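Exodeoxyribonuclease III (Neisseria meningitidis, PDB 2JC4) probably acts as a magnesium- or manganese-dependent 3'-5' exonuclease on double-stranded DNA, serving as a repair phosphodiesterase of the AP/ExoA family. Local coordinates at residues N20-N25 and M50-V55; D133-T136 and K140-L143; W162-K165 and S169-E172; A206-K211 and E237-E242. All blocks are in the same frame, centred on the assembly; numbering follows the deposited sequence.

Interaction 1 (N20-N25 and M50-V55); sequences NLLADN and MGWHCV
Ala-23 and Met-50 mark the nearest approach of the two backbones, 8.3 Å from CA to CA, a gap bridged here by side chains. Residues 20-23 are the final turn of helix 11-23. Across from them Gly-51, at positive phi, ends helix 44-48 in a Schellman motif, and the chain then runs into strand 53-57. Leu-22 points into this bend and carries the contact. Its CD2 methyl sits over the face of the Trp-52 indole in a CH-pi contact, 3.8 Å from the centroid of the six-membered ring and 11° off the ring normal. Leu-22 CB lies 3.8 Å from Trp-52 NE1. With CG beside the backbone N (chi1 -64°), Leu-22 CD1 comes 4.2 Å from Trp-52 CD1 of the five-membered ring. In one of two conformers of Met-50 a bend at chi3 places CE 4.1 Å from Leu-22 CB and close to Ala-23 CB, so this part of the contact is less certain. Leu-47 of helix 44-48 also touches Leu-22, and Val-68 of strand 65-69 touches Trp-52. With no hydrogen bond between the segments, apolar burial and dispersion hold the helix end against the turn.

Interaction 2 (D133-T136 and K140-L143); sequences DEMT and KLVL
The apolar part of the contact is carried by Leu-141, whose CD1 methyl reaches two neighbouring residues of the helix segment. It lies 3.8 Å from Glu-134 CB and 3.9 Å from Met-135 CG. The other branch takes a share too, Leu-141 CD2 being 4.0 Å from Met-135 CG, and the two side chains cross at about a right angle. The CB of Leu-141 points toward the helix, and with CG anti to the backbone N (chi1 178°) both branches end up by Met-135. Leu-182 and Leu-184 lie against Met-135, and Leu-184 also touches Leu-141. This is the return half of a beta-alpha-beta unit: strand 99-105 leads to helix 115-135, and a short loop brings the chain back into strand 141-144, parallel to the first strand. The backbone bonds of Val-142 to Arg-100 and Ile-102 make that pairing. Of the charged interactions, one ties helix to first strand: Glu-134 turns its carboxylate aside at chi2 (-79°), and OE1 forms a salt bridge with Arg-100 NE; OE2 forms another with Arg-137 NH2. Within 133-136, Asp-133 O accepts from Thr-136 OG1 at 2.7 Å, in the carbonyl plane, and from Thr-136 N at 3.2 Å.

Interaction 3 (W162-K165 and S169-E172); sequences WHEK and SSVE
The contact belongs to the N terminus of helix 170-180, where the carboxylate of Glu-164 takes hold of Ser-170, the first residue of the helix. Glu-164 OE1 accepts from Ser-170 N at 2.8 Å, with a nearly straight N-H...O angle of 166°; the donor meets the syn side of that oxygen, somewhat out of the carboxylate plane. The second oxygen, Glu-164 OE2, uses its syn lone pair to accept from Ser-170 OG at 2.9 Å. Two bonds from one residue thus fix the rotation of the carboxylate, and its negative charge probably gains from lying at the positive end of the helix dipole. Glu-164 reaches there by folding back at chi2 (-70°). Its backbone is set by a type II beta turn from Trp-162 to Lys-165, closed by Lys-165 N to Trp-162 O at 2.9 Å.

The helix start is also a capping box, formed by Ser-169 as N-cap and Glu-172. Ser-169 OG accepts from Glu-172 N at 3.2 Å, and Glu-172 OE1 returns the bond, weakly, by accepting from Ser-169 N at 3.3 Å. The serine hydroxyl also donates to that OE1 at 2.7 Å, which receives it on its anti lone pair. Glu-172 OE2 meanwhile forms a salt bridge with Lys-120 of helix 115-135 and accepts from His-167 N. Next to the N-cap, Cys-168 is tied to Cys-156 by a disulfide. The side chain of Glu-172 comes within about 6 Å of that of Asn-148, a predicted magnesium ligand and transition-state stabiliser.

Interaction 4 (A206-K211 and E237-E242); sequences AMFQRK and ETRALE
Arg-239, at the end of helix 236-239, meets Phe-208 first: its CG lies over one face of the phenyl ring, 3.5 Å from Phe-208 CD1. The arginine departs opposite its backbone N (chi1 -173°), bends at chi2, and runs back past the phenylalanine. Its guanidinium therefore lies against the root of the Phe-208 side chain, with Phe-208 CB over its face at 3.7 Å from Arg-239 NH1; the ring and guanidinium planes are 18° apart. Arg-239 NH2 gives a 3.0 Å hydrogen bond to a water that also accepts from Phe-208 N at 2.9 Å. The same NH2 donates to Phe-201 O and NE, weakly, to Asp-246 O, linking those two loops. Next, Ala-240 packs against the far end of the ring, its CA 3.7 Å and its CB 3.8 Å from Phe-208 CE2. Phe-201 also stacks edge-to-face on Phe-208. The contact joins the weakly bonded helical turn 207-210 to helix 236-239 beside the metal site of this DNase I-like fold: the side chain of Arg-239 is about 4 Å from that of Asp-246, seen to bind magnesium in this protein, and about 6 Å from that of His-247, predicted to meet DNA.

Overall arrangement
From the N terminus, interaction 1 closes a loop holding strand 29-33 and helix 44-48, seating helix 11-23 beside the edge of the first six-stranded sheet. Interaction 2 closes the tight return from helix 115-135 into strand 141-144 of the second sheet. Interaction 3, at the start of the next helix, 170-180, closes a loop just as short. Interaction 4 closes a path through strands 217-221 and 229-234, one from each sheet, with helix 223-226 between them, and joins turn 207-210 to helix 236-239. All four are in series; none nests in or crosses another. Interactions 1 and 4 nevertheless touch: in one of its two conformers, Leu-21 CD1 lies 3.8 Å from Thr-238 OG1.

Interaction 1 (N20-N25 and M50-V55)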
loop_
_atom_site.group_PDB
_atom_site.type_symbol
_atom_site.label_atom_id
_atom_site.label_comp_id
_atom_site.label_asym_id
_atom_site.label_seq_id
_atom_site.Cartn_x
_atom_site.Cartn_y
_atom_site.Cartn_z
ATOM N N ASN A 20 5.002 -7.244 -16.765
ATOM C CA ASN A 20 6.303 -6.658 -17.189
ATOM C C ASN A 20 7.194 -6.310 -16.001
ATOM O O ASN A 20 8.419 -6.479 -16.051
ATOM C CB ASN A 20 6.105 -5.438 -18.109
ATOM C CG ASN A 20 5.702 -5.824 -19.546
ATOM O OD1 ASN A 20 4.986 -5.074 -20.225
ATOM N ND2 ASN A 20 6.158 -6.996 -20.006
ATOM N N LEU A 21 6.578 -5.842 -14.913
ATOM C CA LEU A 21 7.286 -5.553 -13.659
ATOM C C LEU A 21 7.852 -6.805 -12.967
ATOM O O LEU A 21 8.889 -6.742 -12.285
ATOM C CB LEU A 21 6.354 -4.784 -12.695
ATOM C CG LEU A 21 6.906 -3.690 -11.770
ATOM C CD1 LEU A 21 8.017 -2.895 -12.419
ATOM C CD2 LEU A 21 5.793 -2.764 -11.299
ATOM N N LEU A 22 7.165 -7.933 -13.119
ATOM C CA LEU A 22 7.630 -9.162 -12.526
ATOM C C LEU A 22 8.715 -9.801 -13.393
ATOM O O LEU A 22 9.547 -10.552 -12.882
ATOM C CB LEU A 22 6.478 -10.155 -12.248
ATOM C CG LEU A 22 5.460 -9.636 -11.205
ATOM C CD1 LEU A 22 4.285 -10.599 -11.090
ATOM C CD2 LEU A 22 6.153 -9.484 -9.859
ATOM N N ALA A 23 8.695 -9.489 -14.689
ATOM C CA ALA A 23 9.615 -10.136 -15.640
ATOM C C ALA A 23 11.017 -9.527 -15.675
ATOM O O ALA A 23 11.985 -10.231 -15.975
ATOM C CB ALA A 23 9.004 -10.177 -17.061
ATOM N N ASP A 24 11.125 -8.235 -15.391
ATOM C CA ASP A 24 12.414 -7.528 -15.434
ATOM C C ASP A 24 12.796 -6.922 -14.065
ATOM O O ASP A 24 12.067 -6.096 -13.515
ATOM C CB ASP A 24 12.373 -6.449 -16.523
ATOM N N ASN A 25 13.924 -7.355 -13.498
ATOM C CA ASN A 25 14.382 -6.837 -12.186
ATOM C C ASN A 25 13.297 -6.939 -11.092
ATOM O O ASN A 25 13.043 -5.954 -10.373
ATOM C CB ASN A 25 14.895 -5.376 -12.293
ATOM C CG ASN A 25 15.766 -4.951 -11.082
ATOM O OD1 ASN A 25 16.334 -5.809 -10.379
ATOM N ND2 ASN A 25 15.876 -3.630 -10.845
ATOM N N MET A 50 3.827 -17.738 -14.483
ATOM C CA MET A 50 5.087 -17.024 -14.543
ATOM C C MET A 50 6.004 -17.426 -13.385
ATOM O O MET A 50 7.102 -16.928 -13.262
ATOM C CB MET A 50 4.843 -15.515 -14.511
ATOM C CG MET A 50 4.467 -14.909 -15.860
ATOM S SD MET A 50 4.084 -13.134 -15.793
ATOM C CE MET A 50 5.701 -12.350 -15.681
ATOM N N GLY A 51 5.535 -18.309 -12.531
ATOM C CA GLY A 51 6.341 -18.782 -11.399
ATOM C C GLY A 51 6.097 -18.031 -10.099
ATOM O O GLY A 51 6.883 -18.152 -9.157
ATOM N N TRP A 52 5.009 -17.263 -10.041
ATOM C CA TRP A 52 4.654 -16.528 -8.826
ATOM C C TRP A 52 3.533 -17.151 -8.029
ATOM O O TRP A 52 2.485 -17.490 -8.586
ATOM C CB TRP A 52 4.322 -15.076 -9.176
ATOM C CG TRP A 52 5.515 -14.401 -9.787
ATOM C CD1 TRP A 52 5.897 -14.442 -11.111
ATOM C CD2 TRP A 52 6.505 -13.617 -9.109
ATOM N NE1 TRP A 52 7.072 -13.737 -11.290
ATOM C CE2 TRP A 52 7.475 -13.236 -10.077
ATOM C CE3 TRP A 52 6.683 -13.212 -7.778
ATOM C CZ2 TRP A 52 8.573 -12.431 -9.760
ATOM C CZ3 TRP A 52 7.782 -12.427 -7.469
ATOM C CH2 TRP A 52 8.715 -12.052 -8.454
ATOM N N HIS A 53 3.728 -17.259 -6.717
ATOM C CA HIS A 53 2.638 -17.642 -5.803
ATOM C C HIS A 53 1.780 -16.418 -5.470
ATOM O O HIS A 53 2.315 -15.331 -5.282
ATOM C CB HIS A 53 3.214 -18.236 -4.537
ATOM C CG HIS A 53 4.036 -19.465 -4.778
ATOM N ND1 HIS A 53 3.474 -20.677 -5.118
ATOM C CD2 HIS A 53 5.373 -19.661 -4.751
ATOM C CE1 HIS A 53 4.434 -21.572 -5.279
ATOM N NE2 HIS A 53 5.596 -20.978 -5.064
ATOM N N CYS A 54 0.454 -16.597 -5.449
ATOM C CA CYS A 54 -0.474 -15.496 -5.246
ATOM C C CYS A 54 -1.459 -15.843 -4.170
ATOM O O CYS A 54 -2.002 -16.955 -4.181
ATOM C CB CYS A 54 -1.301 -15.262 -6.518
ATOM S SG CYS A 54 -0.309 -14.880 -7.940
ATOM N N VAL A 55 -1.707 -14.910 -3.249
ATOM C CA VAL A 55 -2.891 -15.004 -2.390
ATOM C C VAL A 55 -3.640 -13.696 -2.513
ATOM O O VAL A 55 -3.024 -12.660 -2.739
ATOM C CB VAL A 55 -2.561 -15.326 -0.913
ATOM C CG1 VAL A 55 -1.889 -16.730 -0.819
ATOM C CG2 VAL A 55 -1.675 -14.229 -0.262
#

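Interaction 2 (D133-T136 and K140-L143)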
loop_
_atom_site.group_PDB
_atom_site.type_symbol
_atom_site.label_atom_id
_atom_site.label_comp_id
_atom_site.label_asym_id
_atom_site.label_seq_id
_atom_site.Cartn_x
_atom_site.Cartn_y
_atom_site.Cartn_z
ATOM N N ASP A 133 -1.209 -6.306 17.565
ATOM C CA ASP A 133 -1.221 -7.710 17.928
ATOM C C ASP A 133 -0.232 -8.504 17.088
ATOM O O ASP A 133 0.562 -9.318 17.633
ATOM C CB ASP A 133 -2.648 -8.247 17.757
ATOM C CG ASP A 133 -2.768 -9.745 17.999
ATOM O OD1 ASP A 133 -2.287 -10.235 19.035
ATOM O OD2 ASP A 133 -3.358 -10.434 17.138
ATOM N N GLU A 134 -0.243 -8.256 15.776
ATOM C CA GLU A 134 0.661 -8.946 14.856
ATOM C C GLU A 134 2.117 -8.672 15.219
ATOM O O GLU A 134 2.949 -9.582 15.186
ATOM C CB GLU A 134 0.380 -8.549 13.395
ATOM C CG GLU A 134 -0.926 -9.079 12.821
ATOM C CD GLU A 134 -0.803 -10.524 12.407
ATOM O OE1 GLU A 134 0.087 -10.833 11.607
ATOM O OE2 GLU A 134 -1.580 -11.350 12.894
ATOM N N MET A 135 2.415 -7.428 15.592
ATOM C CA MET A 135 3.778 -7.062 15.976
ATOM C C MET A 135 4.364 -7.768 17.231
ATOM O O MET A 135 5.577 -7.858 17.366
ATOM C CB MET A 135 3.862 -5.547 16.151
ATOM C CG MET A 135 3.770 -4.796 14.795
ATOM S SD MET A 135 3.773 -3.026 15.090
ATOM C CE MET A 135 5.501 -2.863 15.593
ATOM N N THR A 136 3.510 -8.260 18.139
ATOM C CA THR A 136 4.008 -9.026 19.315
ATOM C C THR A 136 4.653 -10.368 18.934
ATOM O O THR A 136 5.265 -11.021 19.774
ATOM C CB THR A 136 2.883 -9.380 20.324
ATOM O OG1 THR A 136 1.932 -10.259 19.700
ATOM C CG2 THR A 136 2.170 -8.134 20.811
ATOM N N LYS A 140 10.201 -9.369 12.246
ATOM C CA LYS A 140 10.326 -8.802 10.914
ATOM C C LYS A 140 8.892 -8.581 10.417
ATOM O O LYS A 140 8.174 -9.525 10.142
ATOM C CB LYS A 140 11.130 -9.725 10.015
ATOM C CG LYS A 140 12.577 -9.822 10.440
ATOM C CD LYS A 140 13.333 -10.741 9.492
ATOM C CE LYS A 140 14.850 -10.742 9.790
ATOM N NZ LYS A 140 15.543 -11.681 8.856
ATOM N N LEU A 141 8.459 -7.326 10.376
ATOM C CA LEU A 141 7.082 -7.062 9.955
ATOM C C LEU A 141 7.045 -5.839 9.054
ATOM O O LEU A 141 7.742 -4.869 9.310
ATOM C CB LEU A 141 6.141 -6.943 11.172
ATOM C CG LEU A 141 4.646 -6.622 10.883
ATOM C CD1 LEU A 141 3.703 -7.410 11.850
ATOM C CD2 LEU A 141 4.349 -5.089 10.886
ATOM N N VAL A 142 6.264 -5.931 7.973
ATOM C CA VAL A 142 6.089 -4.811 7.021
ATOM C C VAL A 142 4.615 -4.545 6.835
ATOM O O VAL A 142 3.868 -5.417 6.392
ATOM C CB VAL A 142 6.766 -5.078 5.633
ATOM C CG1 VAL A 142 6.635 -3.881 4.733
ATOM C CG2 VAL A 142 8.258 -5.354 5.782
ATOM N N LEU A 143 4.190 -3.334 7.174
ATOM C CA LEU A 143 2.816 -2.896 6.927
ATOM C C LEU A 143 2.856 -1.897 5.786
ATOM O O LEU A 143 3.441 -0.815 5.937
ATOM C CB LEU A 143 2.197 -2.251 8.200
ATOM C CG LEU A 143 0.881 -1.445 8.046
ATOM C CD1 LEU A 143 -0.259 -2.390 7.708
ATOM C CD2 LEU A 143 0.526 -0.602 9.292
#

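Interaction 3 (W162-K165 and S169-E172)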
loop_
_atom_site.group_PDB
_atom_site.type_symbol
_atom_site.label_atom_id
_atom_site.label_comp_id
_atom_site.label_asym_id
_atom_site.label_seq_id
_atom_site.Cartn_x
_atom_site.Cartn_y
_atom_site.Cartn_z
ATOM N N TRP A 162 -4.910 22.063 0.348
ATOM C CA TRP A 162 -5.347 20.810 0.960
ATOM C C TRP A 162 -5.532 20.968 2.474
ATOM O O TRP A 162 -5.619 19.952 3.200
ATOM C CB TRP A 162 -4.299 19.705 0.738
ATOM C CG TRP A 162 -4.159 19.282 -0.660
ATOM C CD1 TRP A 162 -3.345 19.848 -1.627
ATOM C CD2 TRP A 162 -4.847 18.195 -1.296
ATOM N NE1 TRP A 162 -3.481 19.159 -2.809
ATOM C CE2 TRP A 162 -4.420 18.164 -2.647
ATOM C CE3 TRP A 162 -5.808 17.258 -0.862
ATOM C CZ2 TRP A 162 -4.891 17.206 -3.564
ATOM C CZ3 TRP A 162 -6.281 16.301 -1.791
ATOM C CH2 TRP A 162 -5.826 16.303 -3.127
ATOM N N HIS A 163 -5.549 22.222 2.954
ATOM C CA HIS A 163 -5.579 22.483 4.409
ATOM C C HIS A 163 -6.849 21.884 5.042
ATOM O O HIS A 163 -7.966 22.326 4.750
ATOM C CB HIS A 163 -5.458 23.972 4.715
ATOM C CG HIS A 163 -5.674 24.295 6.159
ATOM N ND1 HIS A 163 -4.708 24.094 7.120
ATOM C CD2 HIS A 163 -6.754 24.791 6.808
ATOM C CE1 HIS A 163 -5.178 24.451 8.300
ATOM N NE2 HIS A 163 -6.424 24.866 8.141
ATOM N N GLU A 164 -6.676 20.863 5.888
ATOM C CA GLU A 164 -7.814 20.109 6.434
ATOM C C GLU A 164 -8.755 19.596 5.349
ATOM O O GLU A 164 -9.979 19.604 5.532
ATOM C CB GLU A 164 -8.590 20.902 7.523
ATOM C CG GLU A 164 -7.659 21.498 8.606
ATOM C CD GLU A 164 -7.042 20.434 9.516
ATOM O OE1 GLU A 164 -6.963 19.244 9.141
ATOM O OE2 GLU A 164 -6.661 20.776 10.651
ATOM N N LYS A 165 -8.182 19.141 4.229
ATOM C CA LYS A 165 -8.956 18.430 3.208
ATOM C C LYS A 165 -8.535 16.974 3.199
ATOM O O LYS A 165 -7.482 16.612 3.784
ATOM C CB LYS A 165 -8.729 19.054 1.818
ATOM C CG LYS A 165 -8.931 20.578 1.791
ATOM C CD LYS A 165 -10.375 20.993 1.577
ATOM C CE LYS A 165 -10.441 22.415 0.973
ATOM N NZ LYS A 165 -9.617 23.367 1.817
ATOM N N SER A 169 -5.534 16.009 6.216
ATOM C CA SER A 169 -6.052 16.605 7.461
ATOM C C SER A 169 -5.244 16.216 8.695
ATOM O O SER A 169 -4.590 15.147 8.755
ATOM C CB SER A 169 -7.551 16.270 7.684
ATOM O OG SER A 169 -7.722 14.906 8.065
ATOM N N SER A 170 -5.279 17.096 9.681
ATOM C CA SER A 170 -4.634 16.858 10.975
ATOM C C SER A 170 -5.107 15.555 11.626
ATOM O O SER A 170 -4.292 14.757 12.150
ATOM C CB SER A 170 -4.845 18.073 11.892
ATOM O OG SER A 170 -6.238 18.312 12.156
ATOM N N VAL A 171 -6.401 15.283 11.565
ATOM C CA VAL A 171 -6.878 14.043 12.198
ATOM C C VAL A 171 -6.400 12.775 11.460
ATOM O O VAL A 171 -6.001 11.802 12.097
ATOM C CB VAL A 171 -8.411 14.042 12.448
ATOM C CG1 VAL A 171 -9.206 14.096 11.128
ATOM C CG2 VAL A 171 -8.803 12.862 13.333
ATOM N N GLU A 172 -6.450 12.789 10.132
ATOM C CA GLU A 172 -5.902 11.670 9.336
ATOM C C GLU A 172 -4.437 11.482 9.656
ATOM O O GLU A 172 -3.955 10.343 9.822
ATOM C CB GLU A 172 -6.068 11.947 7.846
ATOM C CG GLU A 172 -7.484 11.673 7.318
ATOM C CD GLU A 172 -7.694 12.275 5.917
ATOM O OE1 GLU A 172 -7.653 13.508 5.796
ATOM O OE2 GLU A 172 -7.879 11.523 4.937
#

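Interaction 4 (A206-K211 and E237-E242)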
loop_
_atom_site.group_PDB
_atom_site.type_symbol
_atom_site.label_atom_id
_atom_site.label_comp_id
_atom_site.label_asym_id
_atom_site.label_seq_id
_atom_site.Cartn_x
_atom_site.Cartn_y
_atom_site.Cartn_z
ATOM N N ALA A 206 -3.674 16.390 -15.965
ATOM C CA ALA A 206 -2.315 15.940 -16.286
ATOM C C ALA A 206 -1.356 16.161 -15.105
ATOM O O ALA A 206 -0.257 16.645 -15.305
ATOM C CB ALA A 206 -1.801 16.708 -17.517
ATOM N N MET A 207 -1.769 15.826 -13.886
ATOM C CA MET A 207 -0.985 16.194 -12.704
ATOM C C MET A 207 0.389 15.489 -12.672
ATOM O O MET A 207 1.384 16.063 -12.188
ATOM C CB MET A 207 -1.781 15.888 -11.422
ATOM C CG MET A 207 -3.082 16.652 -11.316
ATOM S SD MET A 207 -2.847 18.434 -11.382
ATOM C CE MET A 207 -2.567 18.904 -9.706
ATOM N N PHE A 208 0.450 14.258 -13.175
ATOM C CA PHE A 208 1.753 13.559 -13.217
ATOM C C PHE A 208 2.734 14.356 -14.076
ATOM O O PHE A 208 3.876 14.604 -13.673
ATOM C CB PHE A 208 1.663 12.136 -13.796
ATOM C CG PHE A 208 3.027 11.465 -13.945
ATOM C CD1 PHE A 208 3.764 11.101 -12.813
ATOM C CD2 PHE A 208 3.561 11.211 -15.204
ATOM C CE1 PHE A 208 5.033 10.489 -12.932
ATOM C CE2 PHE A 208 4.830 10.628 -15.347
ATOM C CZ PHE A 208 5.572 10.266 -14.191
ATOM N N GLN A 209 2.277 14.784 -15.255
ATOM C CA GLN A 209 3.167 15.566 -16.149
ATOM C C GLN A 209 3.611 16.919 -15.532
ATOM O O GLN A 209 4.656 17.478 -15.892
ATOM C CB GLN A 209 2.470 15.767 -17.494
ATOM C CG GLN A 209 2.389 14.499 -18.391
ATOM C CD GLN A 209 1.234 13.563 -18.052
ATOM O OE1 GLN A 209 0.375 13.875 -17.235
ATOM N NE2 GLN A 209 1.222 12.399 -18.675
ATOM N N ARG A 210 2.792 17.433 -14.619
ATOM C CA ARG A 210 3.055 18.688 -13.876
ATOM C C ARG A 210 3.829 18.483 -12.550
ATOM O O ARG A 210 4.239 19.461 -11.889
ATOM C CB ARG A 210 1.710 19.382 -13.635
ATOM C CG ARG A 210 1.105 19.817 -14.969
ATOM C CD ARG A 210 -0.381 20.012 -14.867
ATOM N NE ARG A 210 -0.696 21.170 -14.029
ATOM C CZ ARG A 210 -1.911 21.449 -13.535
ATOM N NH1 ARG A 210 -2.951 20.646 -13.763
ATOM N NH2 ARG A 210 -2.082 22.559 -12.831
ATOM N N LYS A 211 4.060 17.215 -12.193
ATOM C CA LYS A 211 4.823 16.840 -10.970
ATOM C C LYS A 211 4.021 17.071 -9.667
ATOM O O LYS A 211 4.601 17.189 -8.575
ATOM C CB LYS A 211 6.179 17.578 -10.893
ATOM C CG LYS A 211 7.058 17.534 -12.160
ATOM C CD LYS A 211 8.504 18.066 -11.905
ATOM C CE LYS A 211 9.375 17.055 -11.159
ATOM N NZ LYS A 211 9.747 15.874 -11.980
ATOM N N GLU A 237 9.057 5.398 -13.479
ATOM C CA GLU A 237 9.097 4.822 -14.842
ATOM C C GLU A 237 7.762 4.153 -15.153
ATOM O O GLU A 237 7.172 4.370 -16.220
ATOM C CB GLU A 237 10.231 3.790 -14.972
ATOM C CG GLU A 237 11.603 4.425 -14.777
ATOM C CD GLU A 237 12.730 3.423 -14.829
ATOM O OE1 GLU A 237 12.647 2.463 -15.644
ATOM O OE2 GLU A 237 13.697 3.624 -14.054
ATOM N N THR A 238 7.269 3.375 -14.204
ATOM C CA THR A 238 6.013 2.650 -14.348
ATOM C C THR A 238 4.857 3.652 -14.416
ATOM O O THR A 238 3.935 3.471 -15.196
ATOM C CB THR A 238 5.812 1.635 -13.209
ATOM O OG1 THR A 238 6.813 0.611 -13.326
ATOM C CG2 THR A 238 4.441 0.942 -13.292
ATOM N N ARG A 239 4.910 4.710 -13.592
ATOM C CA ARG A 239 3.884 5.781 -13.622
ATOM C C ARG A 239 3.906 6.595 -14.946
ATOM O O ARG A 239 2.901 7.185 -15.342
ATOM C CB ARG A 239 4.076 6.686 -12.388
ATOM C CG ARG A 239 2.997 7.781 -12.150
ATOM C CD ARG A 239 1.621 7.181 -12.138
ATOM N NE ARG A 239 0.560 8.197 -12.034
ATOM C CZ ARG A 239 0.028 8.843 -13.067
ATOM N NH1 ARG A 239 0.518 8.685 -14.315
ATOM N NH2 ARG A 239 -0.977 9.696 -12.834
ATOM N N ALA A 240 5.055 6.601 -15.641
ATOM C CA ALA A 240 5.222 7.324 -16.910
ATOM C C ALA A 240 4.779 6.527 -18.121
ATOM O O ALA A 240 4.825 7.043 -19.245
ATOM C CB ALA A 240 6.711 7.777 -17.106
ATOM N N LEU A 241 4.337 5.284 -17.929
ATOM C CA LEU A 241 3.903 4.443 -19.065
ATOM C C LEU A 241 2.585 4.903 -19.658
ATOM O O LEU A 241 1.841 5.661 -19.028
ATOM C CB LEU A 241 3.747 2.988 -18.634
ATOM C CG LEU A 241 5.008 2.305 -18.088
ATOM C CD1 LEU A 241 4.632 0.920 -17.489
ATOM C CD2 LEU A 241 6.171 2.196 -19.158
ATOM N N GLU A 242 2.298 4.469 -20.884
ATOM C CA GLU A 242 0.981 4.723 -21.509
ATOM C C GLU A 242 -0.055 3.964 -20.689
ATOM O O GLU A 242 0.251 2.884 -20.148
ATOM C CB GLU A 242 0.972 4.230 -22.975
HETATM O O HOH W 1 -1.655 12.399 -13.921
#